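Local atomic coordinates of aromatic-L-amino-acid decarboxylase (Catharanthus roseus, PDB entry 6EEW), a protein that catalyses the pyridoxal 5'-phosphate-dependent decarboxylation of L-tryptophan to tryptamine and of 5-hydroxy-L-tryptophan to serotonin. Residues K193-G198 with N219-P224; L255-G260 with I282-D287; T261-A266 with T460-I465; V286-A291 with D311-S316; K148-F153 with D305-V310. All blocks are in the same frame, centred on the assembly; numbering follows the deposited sequence.

Contact 1 (K193-G198 with N219-P224); sequences KLVCYG and NIRLIP
In the beta-alpha-beta unit formed by strand 194-199, helix 206-212 and strand 220-223, Cys196 pairs with Ile220, Tyr197 with Arg221 and Gly198 with Leu222, all in parallel. Cys196 N starts the ladder with a nearly straight bond to Asn219 O, 2.9 Å long and 168° at the hydrogen. Arg221 N then gives to Cys196 O and Gly198 N to Arg221 O, before Ile223 N closes on Gly198 O at 2.8 Å. The oxygens of Arg221 and Gly198 also take CA-H contacts, from Tyr197 and Leu222 respectively. At the entry, Asn219 CB lies 3.1 Å from Leu194 O, while the amide ND2 makes only a weak, bent bond to that oxygen. Strand 220-223 is the outermost strand on this side of the large sheet within the chain. On one face, Val195 CG1 sits 3.5 Å above the plane of the Tyr197 ring, displaced toward its rim, and Arg221 CD passes 3.6 Å from the same methyl. A bend at chi3 (62°) turns the Arg221 chain so that NH1 forms a salt bridge with Asp245 OD2 of helix 235-247, the oxygen that Tyr197 OH also bonds. Beyond them, Ile223 CD1 rests 4.1 Å from Tyr197 CB. On the other face, Cys196, Ile220 and Leu222 meet the crossover helix 206-212 through Cys210 and Pro207, and Leu222 also touches His203, which binds L-tryptophan.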
# COMPACT_ATOMS: atom_id res chain seq x y z
N LYS A 193 -0.93 12.15 27.92
CA LYS A 193 -1.46 13.50 27.92
C LYS A 193 -1.90 13.99 26.54
O LYS A 193 -2.58 15.01 26.46
CB LYS A 193 -0.42 14.48 28.46
CG LYS A 193 -0.02 14.20 29.89
CD LYS A 193 1.03 15.16 30.40
CE LYS A 193 1.37 14.83 31.85
NZ LYS A 193 2.36 15.78 32.43
N LEU A 194 -1.52 13.29 25.47
CA LEU A 194 -1.68 13.80 24.12
C LEU A 194 -3.11 13.58 23.63
O LEU A 194 -3.60 12.44 23.62
CB LEU A 194 -0.68 13.13 23.18
CG LEU A 194 0.76 13.13 23.72
CD1 LEU A 194 1.74 12.62 22.67
CD2 LEU A 194 1.18 14.50 24.24
N VAL A 195 -3.77 14.66 23.21
CA VAL A 195 -5.16 14.61 22.78
C VAL A 195 -5.24 14.87 21.29
O VAL A 195 -4.58 15.77 20.77
CB VAL A 195 -6.03 15.62 23.55
CG1 VAL A 195 -7.48 15.55 23.08
CG2 VAL A 195 -5.93 15.35 25.03
N CYS A 196 -6.05 14.07 20.60
CA CYS A 196 -6.30 14.23 19.18
C CYS A 196 -7.75 14.64 18.99
O CYS A 196 -8.63 14.19 19.74
CB CYS A 196 -6.04 12.94 18.40
SG CYS A 196 -4.34 12.36 18.39
N TYR A 197 -8.00 15.50 18.00
CA TYR A 197 -9.32 16.06 17.74
C TYR A 197 -9.74 15.76 16.30
O TYR A 197 -8.93 15.84 15.37
CB TYR A 197 -9.32 17.58 17.97
CG TYR A 197 -8.80 18.02 19.33
CD1 TYR A 197 -7.45 18.27 19.54
CD2 TYR A 197 -9.66 18.19 20.41
CE1 TYR A 197 -6.97 18.67 20.78
CE2 TYR A 197 -9.19 18.59 21.66
CZ TYR A 197 -7.85 18.84 21.83
OH TYR A 197 -7.39 19.23 23.07
N GLY A 198 -11.00 15.35 16.13
CA GLY A 198 -11.56 15.16 14.80
C GLY A 198 -13.05 15.40 14.80
O GLY A 198 -13.72 15.21 15.81
N ASN A 219 -8.27 9.91 24.97
CA ASN A 219 -7.67 11.12 24.44
C ASN A 219 -7.97 11.31 22.95
O ASN A 219 -7.32 12.14 22.30
CB ASN A 219 -6.16 11.13 24.69
CG ASN A 219 -5.82 11.22 26.16
OD1 ASN A 219 -6.70 11.39 27.00
ND2 ASN A 219 -4.53 11.16 26.47
N ILE A 220 -8.92 10.56 22.41
CA ILE A 220 -9.41 10.70 21.05
C ILE A 220 -10.77 11.38 21.15
O ILE A 220 -11.72 10.78 21.66
CB ILE A 220 -9.52 9.34 20.35
CG1 ILE A 220 -8.17 8.62 20.32
CG2 ILE A 220 -10.06 9.51 18.94
CD1 ILE A 220 -8.22 7.22 19.71
N ARG A 221 -10.86 12.64 20.69
CA ARG A 221 -12.04 13.47 20.92
C ARG A 221 -12.72 13.84 19.60
O ARG A 221 -12.08 14.43 18.71
CB ARG A 221 -11.66 14.72 21.72
CG ARG A 221 -10.94 14.36 23.03
CD ARG A 221 -10.94 15.52 24.01
NE ARG A 221 -12.29 15.88 24.39
CZ ARG A 221 -12.63 17.06 24.92
NH1 ARG A 221 -11.70 17.98 25.13
NH2 ARG A 221 -13.89 17.31 25.24
N LEU A 222 -14.00 13.49 19.48
CA LEU A 222 -14.82 13.86 18.33
C LEU A 222 -15.59 15.15 18.62
O LEU A 222 -16.40 15.21 19.56
CB LEU A 222 -15.80 12.74 17.98
CG LEU A 222 -15.33 11.35 17.55
CD1 LEU A 222 -16.57 10.53 17.20
CD2 LEU A 222 -14.37 11.40 16.37
N ILE A 223 -15.38 16.17 17.80
CA ILE A 223 -16.02 17.47 17.95
C ILE A 223 -17.46 17.38 17.46
O ILE A 223 -17.70 17.12 16.27
CB ILE A 223 -15.23 18.55 17.19
CG1 ILE A 223 -13.77 18.50 17.59
CG2 ILE A 223 -15.78 19.91 17.54
CD1 ILE A 223 -12.86 19.17 16.59
N PRO A 224 -18.43 17.60 18.32
CA PRO A 224 -19.83 17.54 17.89
C PRO A 224 -20.16 18.63 16.87
O PRO A 224 -19.69 19.76 16.96
CB PRO A 224 -20.62 17.76 19.19
CG PRO A 224 -19.62 18.39 20.14
CD PRO A 224 -18.30 17.78 19.78

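Contact 2 (L255-G260 with I282-D287); sequences LCATLG and IWIHVD
Leu255 and Ile284 lie side by side and point the same way, so that Leu255 CD2 touches Ile284 CD1 at 3.7 Å. Both chains leave the backbone with the gamma carbon opposite the main-chain N (chi1 165° for Leu255 CG, -179° for Ile284 CG1), which carries their ends alongside each other over the sheet. Ala257 CB comes next on this face, 4.3 Å from Ile284 CD1 and 4.4 Å from Val286 CG2. Behind Leu255, Ile282 CG2 presses against its CB at 3.7 Å. The face is roofed by helix 270-280, the crossover helix of the beta-alpha-beta unit that links strand 251-258 to strand 283-287: Leu273 meets Ala257, Ala277 meets Ile284 and Val270 meets Val286. The backbones run in parallel beneath, from Leu255 N to Trp283 O at 2.8 Å through three alternating bonds to Leu259 N on Asp287 O at 3.0 Å, the last carrying the ladder one residue past strand 251-258. On the opposite face stand Cys256, Thr258, His285 and Asp287. Cys256 SG meets the CB of Asp287 at 4.1 Å. The imidazole of His285 is held at both nitrogens, ND1 by Ser312 OG and NE2 by Ser314 OG, which should fix the rotation of its ring; Trp283 NE1 shares Ser312 OG. Asp287 OD2 lies close to the pyridine nitrogen of the cofactor-bearing lysine at position 319, the place an aspartate takes at the end of a central strand in fold-type I pyridoxal phosphate enzymes.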
# COMPACT_ATOMS: atom_id res chain seq x y z
N LEU A 255 -5.08 17.68 15.02
CA LEU A 255 -6.40 18.06 14.57
C LEU A 255 -6.50 17.60 13.14
O LEU A 255 -5.65 17.94 12.31
CB LEU A 255 -6.63 19.57 14.67
CG LEU A 255 -7.85 20.01 13.88
CD1 LEU A 255 -9.11 19.42 14.54
CD2 LEU A 255 -7.93 21.55 13.75
N CYS A 256 -7.52 16.79 12.86
CA CYS A 256 -7.81 16.33 11.52
C CYS A 256 -8.99 17.15 11.03
O CYS A 256 -10.12 16.92 11.45
CB CYS A 256 -8.13 14.84 11.52
SG CYS A 256 -8.43 14.15 9.89
N ALA A 257 -8.72 18.10 10.15
CA ALA A 257 -9.76 18.90 9.52
C ALA A 257 -10.12 18.27 8.18
O ALA A 257 -9.26 18.12 7.30
CB ALA A 257 -9.29 20.34 9.34
N THR A 258 -11.40 17.95 8.00
CA THR A 258 -11.88 17.23 6.83
C THR A 258 -12.54 18.17 5.83
O THR A 258 -13.47 18.91 6.16
CB THR A 258 -12.89 16.16 7.25
OG1 THR A 258 -12.32 15.37 8.30
CG2 THR A 258 -13.23 15.27 6.05
N LEU A 259 -12.04 18.11 4.59
CA LEU A 259 -12.58 18.84 3.45
C LEU A 259 -13.34 17.82 2.61
O LEU A 259 -12.79 17.19 1.71
CB LEU A 259 -11.46 19.50 2.68
CG LEU A 259 -11.87 20.68 1.82
CD1 LEU A 259 -12.51 21.75 2.70
CD2 LEU A 259 -10.66 21.23 1.09
N GLY A 260 -14.63 17.65 2.91
CA GLY A 260 -15.47 16.73 2.18
C GLY A 260 -15.65 15.41 2.88
O GLY A 260 -15.10 14.39 2.45
N ILE A 282 -1.04 22.82 17.93
CA ILE A 282 -1.66 21.60 17.44
C ILE A 282 -1.25 21.39 15.99
O ILE A 282 -1.36 22.31 15.17
CB ILE A 282 -3.19 21.68 17.56
CG1 ILE A 282 -3.58 21.89 19.03
CG2 ILE A 282 -3.84 20.46 16.92
CD1 ILE A 282 -5.00 22.36 19.24
N TRP A 283 -0.80 20.19 15.67
CA TRP A 283 -0.55 19.83 14.28
C TRP A 283 -1.88 19.68 13.57
O TRP A 283 -2.71 18.85 13.97
CB TRP A 283 0.23 18.53 14.18
CG TRP A 283 0.51 18.10 12.79
CD1 TRP A 283 -0.40 17.91 11.78
CD2 TRP A 283 1.77 17.70 12.26
NE1 TRP A 283 0.23 17.47 10.65
CE2 TRP A 283 1.56 17.32 10.92
CE3 TRP A 283 3.06 17.64 12.78
CZ2 TRP A 283 2.60 16.91 10.10
CZ3 TRP A 283 4.08 17.23 11.97
CH2 TRP A 283 3.85 16.87 10.64
N ILE A 284 -2.10 20.44 12.52
CA ILE A 284 -3.34 20.35 11.76
C ILE A 284 -3.06 19.68 10.42
O ILE A 284 -2.18 20.11 9.65
CB ILE A 284 -4.01 21.72 11.58
CG1 ILE A 284 -5.31 21.56 10.79
CG2 ILE A 284 -3.04 22.75 10.98
CD1 ILE A 284 -6.14 22.82 10.76
N HIS A 285 -3.81 18.62 10.16
CA HIS A 285 -3.74 17.90 8.90
C HIS A 285 -5.09 18.03 8.22
O HIS A 285 -6.13 17.83 8.86
CB HIS A 285 -3.40 16.41 9.10
CG HIS A 285 -3.52 15.61 7.85
ND1 HIS A 285 -2.48 15.46 6.95
CD2 HIS A 285 -4.58 14.96 7.31
CE1 HIS A 285 -2.89 14.75 5.92
NE2 HIS A 285 -4.16 14.42 6.11
N VAL A 286 -5.07 18.38 6.95
CA VAL A 286 -6.28 18.51 6.16
C VAL A 286 -6.42 17.25 5.33
O VAL A 286 -5.60 16.96 4.45
CB VAL A 286 -6.25 19.78 5.29
CG1 VAL A 286 -7.44 19.79 4.37
CG2 VAL A 286 -6.28 21.00 6.21
N ASP A 287 -7.47 16.48 5.65
CA ASP A 287 -7.86 15.30 4.88
C ASP A 287 -8.78 15.78 3.76
O ASP A 287 -9.94 16.12 4.00
CB ASP A 287 -8.56 14.27 5.76
CG ASP A 287 -9.08 13.08 4.95
OD1 ASP A 287 -8.63 12.88 3.80
OD2 ASP A 287 -9.93 12.32 5.48

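Contact 3 (T261-A266 with T460-I465); sequences TTSTTA and TIVGGI. With TRP (tryptophan), chain E.
Ser263 faces Thr460 and Val462 with its whole short side chain. Its CB lies 3.5 Å from Thr460 OG1 and 3.6 Å from Val462 CG2, so the first carbon already touches both partners. One atom on, chi1 of -64° sets OG beside the backbone N and opposite the carbonyl carbon, where it makes a weak 3.4 Å hydrogen bond to Thr460 OG1. The methyl that meets Ser263 CB is used a second time: Thr264 CG2 reaches Val462 CG2 tip to tip at 3.7 Å. Strand 459-462 borders the small antiparallel C-terminal sheet, and a type I' turn from Val462 to Ile465 leads into its neighbour, strand 465-471. From that neighbour Arg469 adds hydrogen bonds to the carbonyl oxygens of Thr262 and Ser263. Thr262 itself belongs to the tryptophan pocket; its CG2 is modelled 3.1 Å from N of the bound tryptophan, shorter than a usual van der Waals contact, so the detail of that approach is doubtful. With three methyl or methylene carbons meeting and one weak hydroxyl pair between the two segments, this contact is mainly van der Waals packing, and the firmer polar tie from the pocket loop to the small sheet comes from Arg469.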
# COMPACT_ATOMS: atom_id res chain seq x y z
N THR A 261 -16.41 15.41 3.96
CA THR A 261 -16.63 14.19 4.71
C THR A 261 -17.34 13.13 3.86
O THR A 261 -18.02 13.44 2.88
CB THR A 261 -17.43 14.48 5.98
OG1 THR A 261 -18.74 14.93 5.62
CG2 THR A 261 -16.70 15.53 6.81
N THR A 262 -17.16 11.86 4.26
CA THR A 262 -17.69 10.74 3.50
C THR A 262 -19.21 10.73 3.50
O THR A 262 -19.82 10.34 2.50
CB THR A 262 -17.17 9.41 4.06
OG1 THR A 262 -17.42 9.35 5.47
CG2 THR A 262 -15.66 9.24 3.82
N SER A 263 -19.84 11.17 4.59
CA SER A 263 -21.29 11.13 4.66
C SER A 263 -21.93 12.17 3.74
O SER A 263 -22.65 11.83 2.79
CB SER A 263 -21.74 11.32 6.11
OG SER A 263 -21.27 10.24 6.88
N THR A 264 -21.68 13.46 4.00
CA THR A 264 -22.38 14.54 3.30
C THR A 264 -21.42 15.51 2.62
O THR A 264 -21.87 16.55 2.13
CB THR A 264 -23.27 15.31 4.27
OG1 THR A 264 -22.45 15.86 5.31
CG2 THR A 264 -24.30 14.40 4.90
N THR A 265 -20.13 15.19 2.54
CA THR A 265 -19.12 16.13 2.06
C THR A 265 -19.26 17.47 2.77
O THR A 265 -19.22 18.54 2.15
CB THR A 265 -19.15 16.29 0.53
OG1 THR A 265 -20.44 16.69 0.08
CG2 THR A 265 -18.76 15.00 -0.15
N ALA A 266 -19.46 17.41 4.09
CA ALA A 266 -19.27 18.59 4.92
C ALA A 266 -17.86 19.14 4.74
O ALA A 266 -16.96 18.46 4.23
CB ALA A 266 -19.51 18.25 6.39
N THR A 460 -27.01 7.43 4.16
CA THR A 460 -26.27 7.83 5.34
C THR A 460 -27.25 8.32 6.39
O THR A 460 -28.41 8.63 6.10
CB THR A 460 -25.23 8.90 5.04
OG1 THR A 460 -24.41 9.10 6.20
CG2 THR A 460 -25.90 10.20 4.63
N ILE A 461 -26.79 8.30 7.64
CA ILE A 461 -27.48 8.89 8.77
C ILE A 461 -26.59 10.01 9.28
O ILE A 461 -25.45 9.75 9.69
CB ILE A 461 -27.78 7.88 9.88
CG1 ILE A 461 -28.62 6.72 9.36
CG2 ILE A 461 -28.48 8.59 11.05
CD1 ILE A 461 -30.04 7.13 9.06
N VAL A 462 -27.11 11.23 9.25
CA VAL A 462 -26.39 12.39 9.78
C VAL A 462 -27.37 13.21 10.61
O VAL A 462 -28.48 13.50 10.16
CB VAL A 462 -25.76 13.24 8.67
CG1 VAL A 462 -25.22 14.55 9.23
CG2 VAL A 462 -24.63 12.48 8.01
N GLY A 463 -26.95 13.58 11.81
CA GLY A 463 -27.83 14.34 12.69
C GLY A 463 -29.17 13.69 12.91
O GLY A 463 -30.19 14.39 12.96
N GLY A 464 -29.21 12.37 13.04
CA GLY A 464 -30.48 11.70 13.23
C GLY A 464 -31.37 11.66 12.01
O GLY A 464 -32.54 11.31 12.12
N ILE A 465 -30.85 12.04 10.85
CA ILE A 465 -31.63 12.12 9.62
C ILE A 465 -31.10 11.06 8.67
O ILE A 465 -29.90 11.02 8.38
CB ILE A 465 -31.52 13.52 8.99
CG1 ILE A 465 -32.01 14.58 9.98
CG2 ILE A 465 -32.31 13.58 7.69
CD1 ILE A 465 -31.84 16.00 9.49
N TRP E . -15.89 7.23 1.53
CA TRP E . -16.77 6.08 1.34
C TRP E . -16.97 5.30 2.64
O TRP E . -16.41 4.21 2.82
CB TRP E . -16.21 5.17 0.25
CG TRP E . -14.71 4.91 0.30
CD1 TRP E . -13.96 4.68 1.42
CD2 TRP E . -13.81 4.87 -0.81
NE1 TRP E . -12.64 4.50 1.06
CE2 TRP E . -12.52 4.61 -0.30
CE3 TRP E . -13.96 5.03 -2.20
CZ2 TRP E . -11.40 4.51 -1.11
CZ3 TRP E . -12.84 4.93 -3.00
CH2 TRP E . -11.58 4.67 -2.46
OXT TRP E . -17.70 5.73 3.54

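Contact 4 (V286-A291 with D311-S316); sequences VDAAYA and DSLSLS
The Asp287 carboxylate and the Ser314 hydroxyl are joined through a water rather than directly: the water donates to Asp287 OD1 at 2.7 Å and also bonds Ser314 OG, while OD1 and OG themselves stay 3.9 Å apart. Ser314 OG is hydrogen-bonded to His285 NE2 as well. Along the backbones, Val286 N bonds Ser312 O, Ser314 N bonds Val286 O and Ala288 N bonds Ser314 O. These three are the rungs of a parallel pair in the beta-alpha-beta unit of strands 283-287 and 312-315, central strands of the large sheet. Past Asp287 the first chain turns, and the partner of the second chain shifts from Ala288 to Ala289: beyond the strand, Ser316 N lies in the carbonyl plane of Ala289, on a lone pair of its oxygen at 3.0 Å. A weak bond from Ala289 N to Asp287 OD1 spans that turn. On the face with Val286 and Leu313, Leu313 CG stands opposite its backbone N (chi1 161°), which lets CD1 slant across to Val286 CG1 at 3.7 Å and to Ala288 CB at 4.0 Å. Leu315 CB, on the same side, packs 3.2 Å from Ala288 O. At the far end Ser316 OG turns to Thr328 OG1 for its hydrogen bond, close to His318 of the tryptophan site, and the Tyr290 ring stacks with Phe101 and Trp320.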
# COMPACT_ATOMS: atom_id res chain seq x y z
N VAL A 286 -5.07 18.38 6.95
CA VAL A 286 -6.28 18.51 6.16
C VAL A 286 -6.42 17.25 5.33
O VAL A 286 -5.60 16.96 4.45
CB VAL A 286 -6.25 19.78 5.29
CG1 VAL A 286 -7.44 19.79 4.37
CG2 VAL A 286 -6.28 21.00 6.21
N ASP A 287 -7.47 16.48 5.65
CA ASP A 287 -7.86 15.30 4.88
C ASP A 287 -8.78 15.78 3.76
O ASP A 287 -9.94 16.12 4.00
CB ASP A 287 -8.56 14.27 5.76
CG ASP A 287 -9.08 13.08 4.95
OD1 ASP A 287 -8.63 12.88 3.80
OD2 ASP A 287 -9.93 12.32 5.48
N ALA A 288 -8.24 15.84 2.55
CA ALA A 288 -9.05 16.18 1.39
C ALA A 288 -9.07 15.01 0.43
O ALA A 288 -8.77 15.17 -0.76
CB ALA A 288 -8.52 17.44 0.71
N ALA A 289 -9.37 13.81 0.94
CA ALA A 289 -9.33 12.63 0.10
C ALA A 289 -10.14 12.83 -1.18
O ALA A 289 -9.63 12.67 -2.29
CB ALA A 289 -9.84 11.41 0.85
N TYR A 290 -11.40 13.25 -1.03
CA TYR A 290 -12.27 13.38 -2.20
C TYR A 290 -12.22 14.80 -2.77
O TYR A 290 -11.80 14.99 -3.92
CB TYR A 290 -13.70 12.97 -1.84
CG TYR A 290 -14.80 13.49 -2.75
CD1 TYR A 290 -15.04 12.91 -3.99
CD2 TYR A 290 -15.62 14.55 -2.35
CE1 TYR A 290 -16.05 13.38 -4.82
CE2 TYR A 290 -16.65 15.04 -3.19
CZ TYR A 290 -16.85 14.45 -4.41
OH TYR A 290 -17.85 14.90 -5.23
N ALA A 291 -12.62 15.80 -1.97
CA ALA A 291 -12.85 17.14 -2.49
C ALA A 291 -11.56 17.87 -2.88
O ALA A 291 -11.61 18.78 -3.71
CB ALA A 291 -13.61 17.99 -1.46
N ASP A 311 -0.34 22.14 8.71
CA ASP A 311 0.83 21.29 8.84
C ASP A 311 0.91 20.26 7.73
O ASP A 311 1.96 20.10 7.11
CB ASP A 311 0.79 20.58 10.19
CG ASP A 311 0.89 21.54 11.33
OD1 ASP A 311 1.97 22.15 11.51
OD2 ASP A 311 -0.13 21.68 12.03
N SER A 312 -0.20 19.61 7.39
CA SER A 312 -0.11 18.65 6.30
C SER A 312 -1.43 18.61 5.54
O SER A 312 -2.46 19.07 6.04
CB SER A 312 0.28 17.24 6.79
OG SER A 312 -0.46 16.80 7.94
N LEU A 313 -1.35 18.09 4.32
CA LEU A 313 -2.52 18.00 3.45
C LEU A 313 -2.48 16.71 2.66
O LEU A 313 -1.40 16.27 2.24
CB LEU A 313 -2.61 19.21 2.51
CG LEU A 313 -3.49 19.03 1.27
CD1 LEU A 313 -4.97 19.11 1.67
CD2 LEU A 313 -3.14 20.08 0.24
N SER A 314 -3.64 16.09 2.46
CA SER A 314 -3.70 14.90 1.62
C SER A 314 -4.91 14.94 0.70
O SER A 314 -5.96 15.52 1.02
CB SER A 314 -3.68 13.61 2.46
OG SER A 314 -4.81 13.49 3.30
N LEU A 315 -4.75 14.33 -0.48
CA LEU A 315 -5.86 14.11 -1.40
C LEU A 315 -5.61 12.83 -2.16
O LEU A 315 -4.47 12.47 -2.41
CB LEU A 315 -6.04 15.29 -2.37
CG LEU A 315 -5.09 15.67 -3.51
CD1 LEU A 315 -5.35 14.91 -4.82
CD2 LEU A 315 -5.22 17.18 -3.74
N SER A 316 -6.69 12.14 -2.55
CA SER A 316 -6.56 10.86 -3.24
C SER A 316 -6.93 10.96 -4.72
O SER A 316 -8.12 10.90 -5.07
CB SER A 316 -7.43 9.80 -2.55
OG SER A 316 -6.83 9.36 -1.35
O HOH W 1 -6.68 12.29 2.05

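Contact 5 (K148-F153 with D305-V310); sequences KLPKSF and DGIERV
Phe153 drives the edge of its ring into the 3-10 turn 307-309 and the residue after it, with CZ 3.4 Å from Ile307 O and 3.4 Å from Val310 O. Both oxygens lie near the ring plane, so the slightly positive C-H rim faces them rather than the pi cloud. Ile307 fills the tight side of the contact with two branches. Its CG1, opposite the backbone N (chi1 -170°), meets Leu149 CD2 at 4.0 Å and Phe153 CE2 at 4.2 Å, and its CG2 is pressed against Pro150 CD at 3.7 Å. The side chains slant across one another, an apolar wedge without a cross-segment hydrogen bond. Were Phe153 an alanine, the ring edge against the two carbonyl oxygens would be missing and a gap would probably open beside Ile307 CG1. The contact joins two connecting loops of the large domain: 148-153 follows helix 130-146, whose end is closed by a Schellman motif with Lys148 at positive phi, and 305-310 leads into strand 312-315. Each has a short 3-10 turn. Trp331 of strand 328-332 backs Leu149 and Phe153, and Lys333 NZ gives hydrogen bonds to the oxygens of Glu308 and Val310. On the solvent side few atoms take part: the partly exposed Pro150 crosses the exposed Glu308 at about a right angle. The Glu308 chain is bent at chi2 (-90°), and the proline meets its stem, not its carboxylate, with Pro150 CG 3.9 Å from Glu308 CA and 4.0 Å from Glu308 CB.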
# COMPACT_ATOMS: atom_id res chain seq x y z
N LYS A 148 -2.02 25.42 -6.14
CA LYS A 148 -1.59 26.75 -5.67
C LYS A 148 -1.25 26.73 -4.19
O LYS A 148 -1.62 27.64 -3.43
CB LYS A 148 -2.63 27.83 -5.99
CG LYS A 148 -2.82 28.10 -7.49
CD LYS A 148 -3.89 29.15 -7.73
CE LYS A 148 -4.22 29.33 -9.21
NZ LYS A 148 -3.04 29.72 -10.05
N LEU A 149 -0.51 25.71 -3.77
CA LEU A 149 0.01 25.64 -2.43
C LEU A 149 1.26 26.51 -2.30
O LEU A 149 1.99 26.71 -3.28
CB LEU A 149 0.37 24.20 -2.07
CG LEU A 149 -0.72 23.13 -2.24
CD1 LEU A 149 -0.18 21.77 -1.80
CD2 LEU A 149 -1.98 23.51 -1.44
N PRO A 150 1.54 27.03 -1.12
CA PRO A 150 2.76 27.82 -0.93
C PRO A 150 4.01 26.98 -1.16
O PRO A 150 3.98 25.75 -1.17
CB PRO A 150 2.67 28.30 0.52
CG PRO A 150 1.67 27.38 1.18
CD PRO A 150 0.72 26.93 0.10
N LYS A 151 5.12 27.68 -1.43
CA LYS A 151 6.40 27.01 -1.64
C LYS A 151 6.84 26.19 -0.44
O LYS A 151 7.74 25.36 -0.55
CB LYS A 151 7.46 28.04 -2.02
CG LYS A 151 7.60 28.31 -3.52
CD LYS A 151 8.33 27.15 -4.22
CE LYS A 151 8.63 27.44 -5.69
NZ LYS A 151 7.39 27.55 -6.55
N SER A 152 6.24 26.41 0.73
CA SER A 152 6.61 25.66 1.92
C SER A 152 6.14 24.21 1.87
O SER A 152 6.47 23.44 2.78
CB SER A 152 6.05 26.37 3.15
OG SER A 152 4.65 26.57 3.03
N PHE A 153 5.40 23.81 0.83
CA PHE A 153 5.00 22.42 0.64
C PHE A 153 5.72 21.76 -0.53
O PHE A 153 5.32 20.67 -0.95
CB PHE A 153 3.48 22.33 0.42
CG PHE A 153 2.67 22.70 1.63
CD1 PHE A 153 2.39 21.74 2.61
CD2 PHE A 153 2.18 24.00 1.79
CE1 PHE A 153 1.63 22.05 3.74
CE2 PHE A 153 1.42 24.33 2.91
CZ PHE A 153 1.15 23.35 3.90
N ASP A 305 -8.11 28.26 1.50
CA ASP A 305 -7.61 29.51 2.08
C ASP A 305 -7.11 29.23 3.49
O ASP A 305 -7.81 28.63 4.30
CB ASP A 305 -8.71 30.58 2.09
CG ASP A 305 -8.96 31.20 0.71
OD1 ASP A 305 -8.19 30.94 -0.24
OD2 ASP A 305 -9.94 31.97 0.59
N GLY A 306 -5.91 29.73 3.79
CA GLY A 306 -5.23 29.42 5.04
C GLY A 306 -4.30 28.22 5.00
O GLY A 306 -3.64 27.94 6.02
N ILE A 307 -4.18 27.52 3.87
CA ILE A 307 -3.34 26.33 3.82
C ILE A 307 -1.91 26.62 4.23
O ILE A 307 -1.17 25.71 4.60
CB ILE A 307 -3.40 25.70 2.42
CG1 ILE A 307 -2.73 24.31 2.42
CG2 ILE A 307 -2.78 26.63 1.39
CD1 ILE A 307 -3.45 23.25 3.25
N GLU A 308 -1.48 27.89 4.15
CA GLU A 308 -0.12 28.22 4.56
C GLU A 308 0.11 28.03 6.05
O GLU A 308 1.26 27.83 6.46
CB GLU A 308 0.24 29.65 4.13
CG GLU A 308 -0.66 30.73 4.70
CD GLU A 308 -1.84 31.03 3.79
OE1 GLU A 308 -2.08 30.25 2.84
OE2 GLU A 308 -2.53 32.05 4.01
N ARG A 309 -0.94 28.05 6.86
CA ARG A 309 -0.79 27.81 8.29
C ARG A 309 -0.86 26.33 8.65
O ARG A 309 -0.63 25.97 9.81
CB ARG A 309 -1.86 28.55 9.09
CG ARG A 309 -1.74 30.05 9.09
CD ARG A 309 -2.80 30.67 9.99
NE ARG A 309 -4.15 30.49 9.45
CZ ARG A 309 -4.70 31.30 8.55
NH1 ARG A 309 -4.02 32.34 8.08
NH2 ARG A 309 -5.93 31.07 8.11
N VAL A 310 -1.16 25.49 7.69
CA VAL A 310 -1.51 24.10 7.92
C VAL A 310 -0.27 23.22 7.94
O VAL A 310 0.74 23.51 7.28
CB VAL A 310 -2.53 23.63 6.86
CG1 VAL A 310 -2.46 22.13 6.70
CG2 VAL A 310 -3.92 24.03 7.33

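Contacts 1, 2 and 4 step across one large sheet, joining strands in the order 220-223, 194-199, 251-258, 283-287, 312-315. Contacts 1 and 2 have centres about 12 Å apart, with Tyr197 O near Cys256 N; contacts 2 and 4 share Val286 and Asp287, their centres about 8 Å apart. Along the chain contact 1 closes before contact 2 opens, and both are nested in the loop closed by contact 5, which joins 148-153 to 305-310. Contact 5 packs against contacts 2 and 4 through Val310 and, toward contact 4, also through Leu149, Phe153 and Ile307. Contact 3 starts directly after 255-260 and ties loop 261-266, which carries Thr262 of the tryptophan pocket, to the small C-terminal sheet.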